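Local coordinates for penicillin-binding protein 2B (Streptococcus pneumoniae, PDB 2WAD) that probably acts as a transpeptidase that cross-links adjacent glycan strands of cell-wall peptidoglycan in the elongation machinery, and binds penicillin, at residues Asn642-Val647 with Gln675-Asn680; Ala634-Pro639 with Ala664-Ile669; Val346-Gln351 with Tyr531-Ala536; Asp318-Leu323 with Val355-Gly360. All coordinates share one frame; numbering follows the deposited sequence.

Contact 1: Asn642-Val647 with Gln675-Asn680; sequences NPQIAV and QHHPMN. Unlike the reference sequence in segment 675-680: Gln675 (reference Lys), His676 (reference Tyr). With ZN (zinc ion), chain F.
Met679 and Gln644 supply most of the buried surface, their side chains sliding past each other in opposite directions. Met679 CB and CG lie beside the amide oxygen, with Gln644 OE1 3.5 Å from Met679 CB, while further along Met679 SD passes Gln644 CB at 3.7 Å. Ile645, the third partner, is crossed at about a right angle, Ile645 CG2 standing 3.9 Å from Met679 SD. The bend at the last torsion of Met679 (chi3 -67°) places its terminal methyl near the same branch, with Met679 CE 4.1 Å from Ile645 CG2. Both Gln644 and Ile645 face Ala638 on the neighbouring strand, a classic beta bulge at the start of strand 645-650; it puts two consecutive side chains toward the C-terminal tail that follows helix 661-676 in the transpeptidase domain. The other end of the Gln644 amide is tied locally, NE2 donating to Asn642 O at 3.1 Å, nearly along the C=O axis. A water donates to Gln644 OE1 at 2.6 Å and lies in the plane of the His677 ring, at its edge; its very short distance to His677 NE2 makes a bridge there doubtful. Just before, His676 ND1 binds a zinc ion at 2.4 Å.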
loop_
_atom_site.group_PDB
_atom_site.type_symbol
_atom_site.label_atom_id
_atom_site.label_comp_id
_atom_site.label_asym_id
_atom_site.label_seq_id
_atom_site.Cartn_x
_atom_site.Cartn_y
_atom_site.Cartn_z
ATOM N N ASN A 642 -16.289 6.953 -24.313
ATOM C CA ASN A 642 -16.562 7.543 -23.011
ATOM C C ASN A 642 -15.970 6.678 -21.897
ATOM O O ASN A 642 -16.699 5.956 -21.223
ATOM C CB ASN A 642 -18.076 7.700 -22.822
ATOM C CG ASN A 642 -18.435 8.250 -21.457
ATOM O OD1 ASN A 642 -17.721 9.087 -20.909
ATOM N ND2 ASN A 642 -19.546 7.786 -20.906
ATOM N N PRO A 643 -14.648 6.766 -21.694
ATOM C CA PRO A 643 -13.971 5.715 -20.961
ATOM C C PRO A 643 -14.376 5.580 -19.494
ATOM O O PRO A 643 -14.409 6.555 -18.731
ATOM C CB PRO A 643 -12.496 6.072 -21.126
ATOM C CG PRO A 643 -12.437 6.868 -22.417
ATOM C CD PRO A 643 -13.696 7.688 -22.345
ATOM N N GLN A 644 -14.647 4.348 -19.083
ATOM C CA GLN A 644 -15.080 4.113 -17.708
ATOM C C GLN A 644 -14.179 3.109 -16.999
ATOM O O GLN A 644 -14.261 2.904 -15.787
ATOM C CB GLN A 644 -16.547 3.678 -17.700
ATOM C CG GLN A 644 -17.492 4.874 -17.836
ATOM C CD GLN A 644 -18.833 4.472 -18.429
ATOM O OE1 GLN A 644 -19.578 3.690 -17.828
ATOM N NE2 GLN A 644 -19.135 4.985 -19.627
ATOM N N ILE A 645 -13.284 2.504 -17.766
ATOM C CA ILE A 645 -12.256 1.633 -17.199
ATOM C C ILE A 645 -10.971 1.741 -18.030
ATOM O O ILE A 645 -11.000 1.803 -19.263
ATOM C CB ILE A 645 -12.751 0.162 -17.128
ATOM C CG1 ILE A 645 -11.672 -0.746 -16.552
ATOM C CG2 ILE A 645 -13.155 -0.330 -18.525
ATOM C CD1 ILE A 645 -12.134 -2.140 -16.118
ATOM N N ALA A 646 -9.834 1.745 -17.346
ATOM C CA ALA A 646 -8.516 1.691 -17.990
ATOM C C ALA A 646 -7.789 0.559 -17.294
ATOM O O ALA A 646 -7.898 0.459 -16.075
ATOM C CB ALA A 646 -7.779 2.988 -17.739
ATOM N N VAL A 647 -7.069 -0.281 -18.034
ATOM C CA VAL A 647 -6.464 -1.466 -17.437
ATOM C C VAL A 647 -5.031 -1.674 -17.934
ATOM O O VAL A 647 -4.756 -1.423 -19.100
ATOM C CB VAL A 647 -7.314 -2.729 -17.708
ATOM C CG1 VAL A 647 -7.379 -3.023 -19.212
ATOM C CG2 VAL A 647 -6.722 -3.944 -16.960
ATOM N N GLN A 675 -20.032 -6.568 -17.621
ATOM C CA GLN A 675 -21.025 -7.422 -16.985
ATOM C C GLN A 675 -21.400 -6.858 -15.609
ATOM O O GLN A 675 -22.572 -6.689 -15.288
ATOM C CB GLN A 675 -20.404 -8.814 -16.817
ATOM C CG GLN A 675 -21.355 -9.969 -16.998
ATOM C CD GLN A 675 -20.651 -11.318 -17.034
ATOM O OE1 GLN A 675 -19.557 -11.444 -17.593
ATOM N NE2 GLN A 675 -21.283 -12.333 -16.445
ATOM N N HIS A 676 -20.391 -6.554 -14.797
ATOM C CA HIS A 676 -20.578 -6.217 -13.386
ATOM C C HIS A 676 -21.098 -4.792 -13.146
ATOM O O HIS A 676 -21.777 -4.523 -12.163
ATOM C CB HIS A 676 -19.277 -6.472 -12.620
ATOM C CG HIS A 676 -19.266 -5.877 -11.249
ATOM N ND1 HIS A 676 -19.749 -6.546 -10.143
ATOM C CD2 HIS A 676 -18.847 -4.667 -10.809
ATOM C CE1 HIS A 676 -19.617 -5.775 -9.078
ATOM N NE2 HIS A 676 -19.073 -4.631 -9.453
ATOM N N HIS A 677 -20.827 -3.904 -14.095
ATOM C CA HIS A 677 -21.159 -2.487 -14.003
ATOM C C HIS A 677 -21.343 -2.030 -15.448
ATOM O O HIS A 677 -20.422 -1.468 -16.047
ATOM C CB HIS A 677 -19.988 -1.746 -13.333
ATOM C CG HIS A 677 -20.025 -0.259 -13.487
ATOM N ND1 HIS A 677 -20.475 0.586 -12.493
ATOM C CD2 HIS A 677 -19.633 0.539 -14.510
ATOM C CE1 HIS A 677 -20.373 1.837 -12.904
ATOM N NE2 HIS A 677 -19.870 1.836 -14.127
ATOM N N PRO A 678 -22.518 -2.326 -16.036
ATOM C CA PRO A 678 -22.729 -2.076 -17.455
ATOM C C PRO A 678 -22.259 -0.686 -17.861
ATOM O O PRO A 678 -22.520 0.280 -17.145
ATOM C CB PRO A 678 -24.249 -2.205 -17.594
ATOM C CG PRO A 678 -24.576 -3.308 -16.612
ATOM C CD PRO A 678 -23.651 -3.062 -15.437
ATOM N N MET A 679 -21.571 -0.592 -18.995
ATOM C CA MET A 679 -21.048 0.689 -19.465
ATOM C C MET A 679 -21.696 1.205 -20.753
ATOM O O MET A 679 -22.109 2.360 -20.806
ATOM C CB MET A 679 -19.521 0.654 -19.593
ATOM C CG MET A 679 -18.794 0.266 -18.320
ATOM S SD MET A 679 -17.024 0.127 -18.601
ATOM C CE MET A 679 -16.923 -1.297 -19.687
ATOM N N ASN A 680 -21.769 0.365 -21.783
ATOM C CA ASN A 680 -22.433 0.691 -23.057
ATOM C C ASN A 680 -21.584 1.411 -24.118
ATOM O O ASN A 680 -21.169 0.801 -25.107
ATOM C CB ASN A 680 -23.776 1.405 -22.841
ATOM C CG ASN A 680 -24.889 0.450 -22.431
ATOM O OD1 ASN A 680 -25.637 -0.050 -23.275
ATOM N ND2 ASN A 680 -24.997 0.191 -21.127
ATOM O OXT ASN A 680 -21.282 2.609 -24.051
HETATM ZN ZN ZN F . -20.300 -8.834 -10.564
HETATM O O HOH W 1 -19.509 4.045 -15.262
#

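Contact 2: Ala634-Pro639 with Ala664-Ile669. Unlike the reference sequence in segment 664-669: Ala664 (reference Ser).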
loop_
_atom_site.group_PDB
_atom_site.type_symbol
_atom_site.label_atom_id
_atom_site.label_comp_id
_atom_site.label_asym_id
_atom_site.label_seq_id
_atom_site.Cartn_x
_atom_site.Cartn_y
_atom_site.Cartn_z
ATOM N N ALA A 634 0.113 -5.270 -21.877
ATOM C CA ALA A 634 -0.946 -4.622 -22.657
ATOM C C ALA A 634 -1.595 -3.548 -21.787
ATOM O O ALA A 634 -1.707 -3.724 -20.588
ATOM C CB ALA A 634 -2.010 -5.657 -23.092
ATOM N N VAL A 635 -2.022 -2.447 -22.399
ATOM C CA VAL A 635 -2.845 -1.440 -21.728
ATOM C C VAL A 635 -4.080 -1.185 -22.606
ATOM O O VAL A 635 -4.006 -1.315 -23.819
ATOM C CB VAL A 635 -2.054 -0.112 -21.486
ATOM C CG1 VAL A 635 -0.868 -0.339 -20.569
ATOM C CG2 VAL A 635 -1.561 0.501 -22.795
ATOM N N ALA A 636 -5.214 -0.837 -22.006
ATOM C CA ALA A 636 -6.457 -0.640 -22.749
ATOM C C ALA A 636 -7.405 0.259 -21.963
ATOM O O ALA A 636 -7.318 0.333 -20.740
ATOM C CB ALA A 636 -7.145 -2.010 -22.999
ATOM N N TYR A 637 -8.340 0.905 -22.653
ATOM C CA TYR A 637 -9.488 1.530 -21.986
ATOM C C TYR A 637 -10.771 1.346 -22.798
ATOM O O TYR A 637 -10.721 0.933 -23.960
ATOM C CB TYR A 637 -9.238 3.014 -21.713
ATOM C CG TYR A 637 -8.940 3.834 -22.951
ATOM C CD1 TYR A 637 -9.959 4.329 -23.760
ATOM C CD2 TYR A 637 -7.621 4.083 -23.336
ATOM C CE1 TYR A 637 -9.666 5.073 -24.919
ATOM C CE2 TYR A 637 -7.324 4.843 -24.460
ATOM C CZ TYR A 637 -8.349 5.317 -25.257
ATOM O OH TYR A 637 -8.020 6.043 -26.388
ATOM N N ALA A 638 -11.911 1.656 -22.182
ATOM C CA ALA A 638 -13.226 1.400 -22.766
ATOM C C ALA A 638 -14.316 2.000 -21.884
ATOM O O ALA A 638 -14.146 2.151 -20.678
ATOM C CB ALA A 638 -13.474 -0.124 -22.916
ATOM N N PRO A 639 -15.468 2.325 -22.481
ATOM C CA PRO A 639 -15.600 2.256 -23.928
ATOM C C PRO A 639 -14.847 3.374 -24.641
ATOM O O PRO A 639 -14.619 4.448 -24.076
ATOM C CB PRO A 639 -17.110 2.366 -24.168
ATOM C CG PRO A 639 -17.761 2.545 -22.846
ATOM C CD PRO A 639 -16.756 2.307 -21.762
ATOM N N ALA A 664 -5.689 -10.265 -24.573
ATOM C CA ALA A 664 -6.873 -11.095 -24.305
ATOM C C ALA A 664 -7.226 -11.018 -22.822
ATOM O O ALA A 664 -8.400 -10.969 -22.439
ATOM C CB ALA A 664 -6.631 -12.553 -24.735
ATOM N N ILE A 665 -6.211 -10.992 -21.974
ATOM C CA ILE A 665 -6.458 -10.769 -20.548
ATOM C C ILE A 665 -7.094 -9.400 -20.312
ATOM O O ILE A 665 -8.127 -9.310 -19.653
ATOM C CB ILE A 665 -5.185 -10.941 -19.690
ATOM C CG1 ILE A 665 -4.673 -12.383 -19.800
ATOM C CG2 ILE A 665 -5.483 -10.601 -18.232
ATOM C CD1 ILE A 665 -3.210 -12.542 -19.391
ATOM N N ALA A 666 -6.506 -8.354 -20.895
ATOM C CA ALA A 666 -7.045 -6.989 -20.811
ATOM C C ALA A 666 -8.517 -6.926 -21.251
ATOM O O ALA A 666 -9.372 -6.329 -20.599
ATOM C CB ALA A 666 -6.173 -6.016 -21.667
ATOM N N ARG A 667 -8.812 -7.529 -22.390
ATOM C CA ARG A 667 -10.176 -7.578 -22.918
ATOM C C ARG A 667 -11.107 -8.285 -21.953
ATOM O O ARG A 667 -12.227 -7.841 -21.702
ATOM C CB ARG A 667 -10.111 -8.381 -24.222
ATOM C CG ARG A 667 -11.477 -8.679 -24.855
ATOM C CD ARG A 667 -11.287 -9.763 -25.903
ATOM N NE ARG A 667 -11.052 -11.051 -25.245
ATOM C CZ ARG A 667 -10.348 -12.037 -25.781
ATOM N NH1 ARG A 667 -9.791 -11.855 -26.971
ATOM N NH2 ARG A 667 -10.199 -13.190 -25.128
ATOM N N ASP A 668 -10.666 -9.428 -21.437
ATOM C CA ASP A 668 -11.552 -10.229 -20.608
ATOM C C ASP A 668 -11.790 -9.536 -19.268
ATOM O O ASP A 668 -12.837 -9.755 -18.654
ATOM C CB ASP A 668 -10.975 -11.613 -20.339
ATOM C CG ASP A 668 -11.050 -12.538 -21.542
ATOM O OD1 ASP A 668 -10.490 -13.642 -21.435
ATOM O OD2 ASP A 668 -11.622 -12.180 -22.589
ATOM N N ILE A 669 -10.812 -8.769 -18.786
ATOM C CA ILE A 669 -11.049 -7.957 -17.593
ATOM C C ILE A 669 -12.057 -6.859 -17.898
ATOM O O ILE A 669 -12.921 -6.562 -17.073
ATOM C CB ILE A 669 -9.767 -7.327 -16.992
ATOM C CG1 ILE A 669 -8.867 -8.408 -16.384
ATOM C CG2 ILE A 669 -10.122 -6.289 -15.912
ATOM C CD1 ILE A 669 -7.408 -7.972 -16.166
#
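Ala666 is the residue through which 664-669 meets strand 634-638, and the segment approaches it from Ala664, whose methyl is turned away from the strand. The CA of Ala664 instead backs onto one face of the Arg667 guanidinium, 3.8 Å above its plane and over its centre. Ile665 leads aside without touching the strand. At Ala666 the methyl points toward the strand and meets two others: Ala636 CB is 4.3 Å from Ala666 CB, and Ala634 CB is 4.4 Å from that same atom. Since Ala634 and Ala636 are two apart on an extended strand, both point to one face, and with only methyls between them the backbones come close, Ala636 CA to Ala666 CA being 6.7 Å. Arg667 heads away and takes its sequence neighbour side-on: NE reaches Asp668 OD2 at 2.9 Å and NH2 reaches the same OD2 at 3.1 Å, both within 6° of the guanidinium plane and from one face of the carboxylate. Asp668 OD1 bonds Tyr327 OH, and Ile669 lies against Leu323 of helix 314-334. The same sheet-facing methyl of Ala666 also touches Val647 and Val649 of the adjacent strand 645-650. As in the penicillin-binding transpeptidase fold, the C-terminal helix lies on one face of the antiparallel sheet and helix 525-536 on the other, covering Val635 and Tyr637.

Contact 3: Val346-Gln351 with Tyr531-Ala536; sequences VALNPQ and YVATIA. Unlike the reference sequence in segment 346-351: Gln351 (reference Lys).
Asn349 OD1 accepts from Gln351 N at 2.9 Å, an Asx turn spanning Pro350, the proline that packs on Ala533 and Ala536 of the helix. The bond is moderately bent, with an N-H...O angle of 146°, and the donor is tilted 17° from the carbonyl plane. Asn349 reaches it with CG opposite its own backbone N (chi1 178°), on the side of the chain away from the helix. Across the contact everything of weight is apolar. Pro350 CB touches Ala536 CB at 3.8 Å and lies equally far from the backbone oxygen of Ala533, at 3.8 Å from Ala533 O. Beside that, Pro350 CB and Ala533 CB are 4.2 Å apart, and the main chains approach to 4.8 Å between Pro350 CA and Ala533 CA, a closeness consistent with alanines at these helix positions. Leu348, the last strand residue, two positions before Pro350 and also pointing toward the helix, extends its CD1 to within 4.2 Å of Ala533 CB; the Ala533 methyl is thus approached by both Leu348 and Pro350. A water is placed between Pro350 O and Ala533 O, but it is implausibly close to the first and only weakly bound to the second, which leaves the bridge doubtful. On the helix's far side, Tyr531 OH bonds Val387 O, next to the probable acylation serine, Ser386. A helix laid against the central antiparallel sheet, on the face opposite the C-terminal helix, is characteristic of the penicillin-binding transpeptidase fold shared with serine beta-lactamases.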
loop_
_atom_site.group_PDB
_atom_site.type_symbol
_atom_site.label_atom_id
_atom_site.label_comp_id
_atom_site.label_asym_id
_atom_site.label_seq_id
_atom_site.Cartn_x
_atom_site.Cartn_y
_atom_site.Cartn_z
ATOM N N VAL A 346 -4.049 -4.210 -13.032
ATOM C CA VAL A 346 -4.622 -3.149 -12.217
ATOM C C VAL A 346 -5.635 -2.489 -13.141
ATOM O O VAL A 346 -5.327 -2.164 -14.294
ATOM C CB VAL A 346 -3.561 -2.060 -11.798
ATOM C CG1 VAL A 346 -4.249 -0.829 -11.174
ATOM C CG2 VAL A 346 -2.561 -2.604 -10.802
ATOM N N ALA A 347 -6.854 -2.347 -12.642
ATOM C CA ALA A 347 -7.910 -1.652 -13.363
ATOM C C ALA A 347 -8.266 -0.393 -12.583
ATOM O O ALA A 347 -8.461 -0.456 -11.359
ATOM C CB ALA A 347 -9.179 -2.569 -13.446
ATOM N N LEU A 348 -8.428 0.721 -13.293
ATOM C CA LEU A 348 -8.790 2.007 -12.671
ATOM C C LEU A 348 -9.971 2.661 -13.392
ATOM O O LEU A 348 -10.142 2.460 -14.597
ATOM C CB LEU A 348 -7.610 2.982 -12.783
ATOM C CG LEU A 348 -6.241 2.603 -12.210
ATOM C CD1 LEU A 348 -5.212 3.720 -12.444
ATOM C CD2 LEU A 348 -6.333 2.283 -10.734
ATOM N N ASN A 349 -10.772 3.437 -12.663
ATOM C CA ASN A 349 -11.783 4.310 -13.247
ATOM C C ASN A 349 -11.003 5.565 -13.643
ATOM O O ASN A 349 -10.495 6.264 -12.763
ATOM C CB ASN A 349 -12.829 4.638 -12.172
ATOM C CG ASN A 349 -13.925 5.601 -12.637
ATOM O OD1 ASN A 349 -13.727 6.444 -13.517
ATOM N ND2 ASN A 349 -15.092 5.487 -12.013
ATOM N N PRO A 350 -10.873 5.830 -14.953
ATOM C CA PRO A 350 -10.060 6.950 -15.466
ATOM C C PRO A 350 -10.711 8.317 -15.220
ATOM O O PRO A 350 -10.055 9.354 -15.413
ATOM C CB PRO A 350 -10.046 6.717 -16.985
ATOM C CG PRO A 350 -11.432 5.972 -17.227
ATOM C CD PRO A 350 -11.563 5.083 -16.024
ATOM N N GLN A 351 -11.975 8.334 -14.805
ATOM C CA GLN A 351 -12.663 9.613 -14.552
ATOM C C GLN A 351 -12.388 10.118 -13.137
ATOM O O GLN A 351 -12.540 11.297 -12.871
ATOM C CB GLN A 351 -14.186 9.483 -14.771
ATOM C CG GLN A 351 -14.601 9.417 -16.254
ATOM C CD GLN A 351 -16.105 9.164 -16.477
ATOM O OE1 GLN A 351 -16.848 8.883 -15.533
ATOM N NE2 GLN A 351 -16.556 9.258 -17.736
ATOM N N TYR A 531 -0.859 5.403 -16.403
ATOM C CA TYR A 531 -0.442 5.936 -17.701
ATOM C C TYR A 531 -1.580 5.802 -18.718
ATOM O O TYR A 531 -2.019 6.792 -19.327
ATOM C CB TYR A 531 0.870 5.264 -18.143
ATOM C CG TYR A 531 1.106 5.122 -19.639
ATOM C CD1 TYR A 531 1.188 6.247 -20.455
ATOM C CD2 TYR A 531 1.323 3.873 -20.225
ATOM C CE1 TYR A 531 1.436 6.152 -21.802
ATOM C CE2 TYR A 531 1.580 3.756 -21.593
ATOM C CZ TYR A 531 1.640 4.909 -22.368
ATOM O OH TYR A 531 1.879 4.849 -23.726
ATOM N N VAL A 532 -2.123 4.597 -18.878
ATOM C CA VAL A 532 -3.223 4.464 -19.842
ATOM C C VAL A 532 -4.482 5.205 -19.373
ATOM O O VAL A 532 -5.234 5.720 -20.225
ATOM C CB VAL A 532 -3.546 3.006 -20.247
ATOM C CG1 VAL A 532 -4.015 2.187 -19.012
ATOM C CG2 VAL A 532 -4.646 3.017 -21.308
ATOM N N ALA A 533 -4.699 5.301 -18.056
ATOM C CA ALA A 533 -5.866 6.046 -17.525
ATOM C C ALA A 533 -5.763 7.539 -17.821
ATOM O O ALA A 533 -6.779 8.199 -18.079
ATOM C CB ALA A 533 -6.049 5.839 -16.016
ATOM N N THR A 534 -4.531 8.051 -17.801
ATOM C CA THR A 534 -4.240 9.452 -18.126
ATOM C C THR A 534 -4.588 9.771 -19.581
ATOM O O THR A 534 -5.218 10.790 -19.892
ATOM C CB THR A 534 -2.741 9.783 -17.837
ATOM O OG1 THR A 534 -2.470 9.613 -16.436
ATOM C CG2 THR A 534 -2.395 11.210 -18.247
ATOM N N ILE A 535 -4.170 8.894 -20.485
ATOM C CA ILE A 535 -4.611 8.966 -21.875
ATOM C C ILE A 535 -6.136 8.937 -21.978
ATOM O O ILE A 535 -6.759 9.750 -22.675
ATOM C CB ILE A 535 -4.001 7.822 -22.725
ATOM C CG1 ILE A 535 -2.479 7.985 -22.782
ATOM C CG2 ILE A 535 -4.622 7.865 -24.133
ATOM C CD1 ILE A 535 -1.691 6.841 -23.419
ATOM N N ALA A 536 -6.751 8.021 -21.252
ATOM C CA ALA A 536 -8.200 7.871 -21.300
ATOM C C ALA A 536 -8.922 9.095 -20.717
ATOM O O ALA A 536 -10.083 9.326 -21.024
ATOM C CB ALA A 536 -8.610 6.592 -20.542
HETATM O O HOH W 2 -7.705 9.009 -15.054
#

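Contact 4: Asp318-Leu323 with Val355-Gly360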
loop_
_atom_site.group_PDB
_atom_site.type_symbol
_atom_site.label_atom_id
_atom_site.label_comp_id
_atom_site.label_asym_id
_atom_site.label_seq_id
_atom_site.Cartn_x
_atom_site.Cartn_y
_atom_site.Cartn_z
ATOM N N ASP A 318 -12.271 -10.922 -7.028
ATOM C CA ASP A 318 -12.195 -12.377 -7.043
ATOM C C ASP A 318 -12.146 -12.880 -8.481
ATOM O O ASP A 318 -11.415 -13.822 -8.806
ATOM C CB ASP A 318 -13.415 -13.018 -6.359
ATOM C CG ASP A 318 -13.396 -12.876 -4.845
ATOM O OD1 ASP A 318 -12.358 -12.498 -4.262
ATOM O OD2 ASP A 318 -14.431 -13.176 -4.228
ATOM N N SER A 319 -12.952 -12.271 -9.336
ATOM C CA SER A 319 -13.054 -12.773 -10.697
ATOM C C SER A 319 -11.822 -12.382 -11.528
ATOM O O SER A 319 -11.326 -13.167 -12.334
ATOM C CB SER A 319 -14.425 -12.451 -11.317
ATOM O OG SER A 319 -14.513 -11.107 -11.714
ATOM N N VAL A 320 -11.243 -11.218 -11.266
ATOM C CA VAL A 320 -9.914 -10.933 -11.835
ATOM C C VAL A 320 -8.803 -11.906 -11.368
ATOM O O VAL A 320 -8.039 -12.419 -12.179
ATOM C CB VAL A 320 -9.521 -9.453 -11.647
ATOM C CG1 VAL A 320 -8.151 -9.169 -12.252
ATOM C CG2 VAL A 320 -10.576 -8.588 -12.289
ATOM N N ASP A 321 -8.706 -12.163 -10.064
ATOM C CA ASP A 321 -7.779 -13.170 -9.531
ATOM C C ASP A 321 -7.915 -14.522 -10.261
ATOM O O ASP A 321 -6.924 -15.149 -10.626
ATOM C CB ASP A 321 -8.045 -13.366 -8.024
ATOM C CG ASP A 321 -7.642 -12.158 -7.163
ATOM O OD1 ASP A 321 -7.973 -12.162 -5.968
ATOM O OD2 ASP A 321 -6.972 -11.199 -7.615
ATOM N N ALA A 322 -9.144 -14.976 -10.496
ATOM C CA ALA A 322 -9.398 -16.262 -11.164
ATOM C C ALA A 322 -8.923 -16.239 -12.603
ATOM O O ALA A 322 -8.276 -17.186 -13.064
ATOM C CB ALA A 322 -10.901 -16.661 -11.087
ATOM N N LEU A 323 -9.231 -15.153 -13.308
ATOM C CA LEU A 323 -8.785 -14.982 -14.690
ATOM C C LEU A 323 -7.258 -15.089 -14.771
ATOM O O LEU A 323 -6.708 -15.887 -15.559
ATOM C CB LEU A 323 -9.274 -13.626 -15.224
ATOM C CG LEU A 323 -9.067 -13.312 -16.707
ATOM C CD1 LEU A 323 -10.007 -14.225 -17.523
ATOM C CD2 LEU A 323 -9.370 -11.850 -16.966
ATOM N N VAL A 355 -9.878 2.797 -7.660
ATOM C CA VAL A 355 -9.226 1.529 -7.985
ATOM C C VAL A 355 -10.283 0.436 -8.108
ATOM O O VAL A 355 -11.002 0.169 -7.152
ATOM C CB VAL A 355 -8.128 1.126 -6.969
ATOM C CG1 VAL A 355 -7.713 -0.345 -7.172
ATOM C CG2 VAL A 355 -6.884 2.018 -7.144
ATOM N N LEU A 356 -10.420 -0.148 -9.297
ATOM C CA LEU A 356 -11.428 -1.197 -9.520
ATOM C C LEU A 356 -10.911 -2.560 -9.070
ATOM O O LEU A 356 -11.660 -3.342 -8.494
ATOM C CB LEU A 356 -11.850 -1.243 -10.993
ATOM C CG LEU A 356 -12.368 0.121 -11.471
ATOM C CD1 LEU A 356 -12.583 0.098 -12.981
ATOM C CD2 LEU A 356 -13.623 0.564 -10.656
ATOM N N SER A 357 -9.629 -2.828 -9.310
ATOM C CA SER A 357 -8.950 -3.978 -8.723
ATOM C C SER A 357 -7.458 -3.870 -8.966
ATOM O O SER A 357 -7.029 -3.237 -9.928
ATOM C CB SER A 357 -9.441 -5.306 -9.316
ATOM O OG SER A 357 -8.999 -5.380 -10.649
ATOM N N MET A 358 -6.703 -4.504 -8.076
ATOM C CA MET A 358 -5.263 -4.615 -8.115
ATOM C C MET A 358 -4.968 -6.085 -7.829
ATOM O O MET A 358 -5.039 -6.496 -6.679
ATOM C CB MET A 358 -4.623 -3.868 -6.927
ATOM C CG MET A 358 -5.317 -2.640 -6.441
ATOM S SD MET A 358 -4.770 -1.942 -4.866
ATOM C CE MET A 358 -2.995 -2.305 -4.782
ATOM N N SER A 359 -4.564 -6.853 -8.837
ATOM C CA SER A 359 -4.453 -8.302 -8.705
ATOM C C SER A 359 -3.057 -8.708 -9.113
ATOM O O SER A 359 -2.519 -8.178 -10.090
ATOM C CB SER A 359 -5.416 -8.996 -9.684
ATOM O OG SER A 359 -6.735 -9.062 -9.167
ATOM N N GLY A 360 -2.499 -9.699 -8.427
ATOM C CA GLY A 360 -1.194 -10.197 -8.829
ATOM C C GLY A 360 -1.030 -11.656 -8.453
ATOM O O GLY A 360 -1.564 -12.118 -7.443
HETATM O O HOH W 3 -4.418 -10.546 -6.187
#
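Two matching first torsions join Asp321 to Ser359: each side chain leaves opposite its own carbonyl carbon (chi1 -69° for Asp321, -82° for Ser359), and the carboxylate and hydroxyl meet between helix and strand. Ser359 OG donates to Asp321 OD2 at 2.7 Å, coming in nearly head-on to that oxygen. A water also approaches OD2, 3.0 Å from Asp321 OD2, and accepts from the strand backbone at 3.1 Å from Gly360 N, although other acceptors compete for its protons, which makes the water link to Gly360 less certain than the direct bond to Ser359. Val320, one step back on the helix, lies beside this polar pair with its two branches: CG1 is 3.4 Å from Ser359 OG, and CG2 is 3.9 Å from Ser357 OG, each methyl facing one serine. The segment axes run within 29° of parallel and approach to 8.2 Å, a close fit consistent with serines on the strand. Ser357 shares a classic beta bulge with Leu356, both facing Ala347 on the next strand. Helix 314-334 lying along a sheet strand beside C-terminal helix 661-676 is the pairing of first and last helices that covers one face of the sheet in the beta-lactamase-like transpeptidase fold.

Overall arrangement
All four contacts involve one antiparallel sheet. Contacts 1 and 2 share helix 661-676 and adjacent strands 645-650 and 634-638, bonded through Val647 N and Ala636 O; contact 4 lies on the same face, where Leu323 packs on Ile669, 3.5 Å between Leu323 CD2 and Ile669 CG1. Contact 3 sits on the other face, under helix 525-536, and its strand pairs with those of contacts 1 and 4. Contacts 2 and 3 are buried and apolar: alanine on alanine in contact 2, while in contact 3 helix alanines meet a strand leucine and the proline just beyond the strand. Contact 4, also buried, adds a carboxylate-hydroxyl bond, whereas contact 1, partly buried at the chain's end, mixes thioether packing with an amide and water.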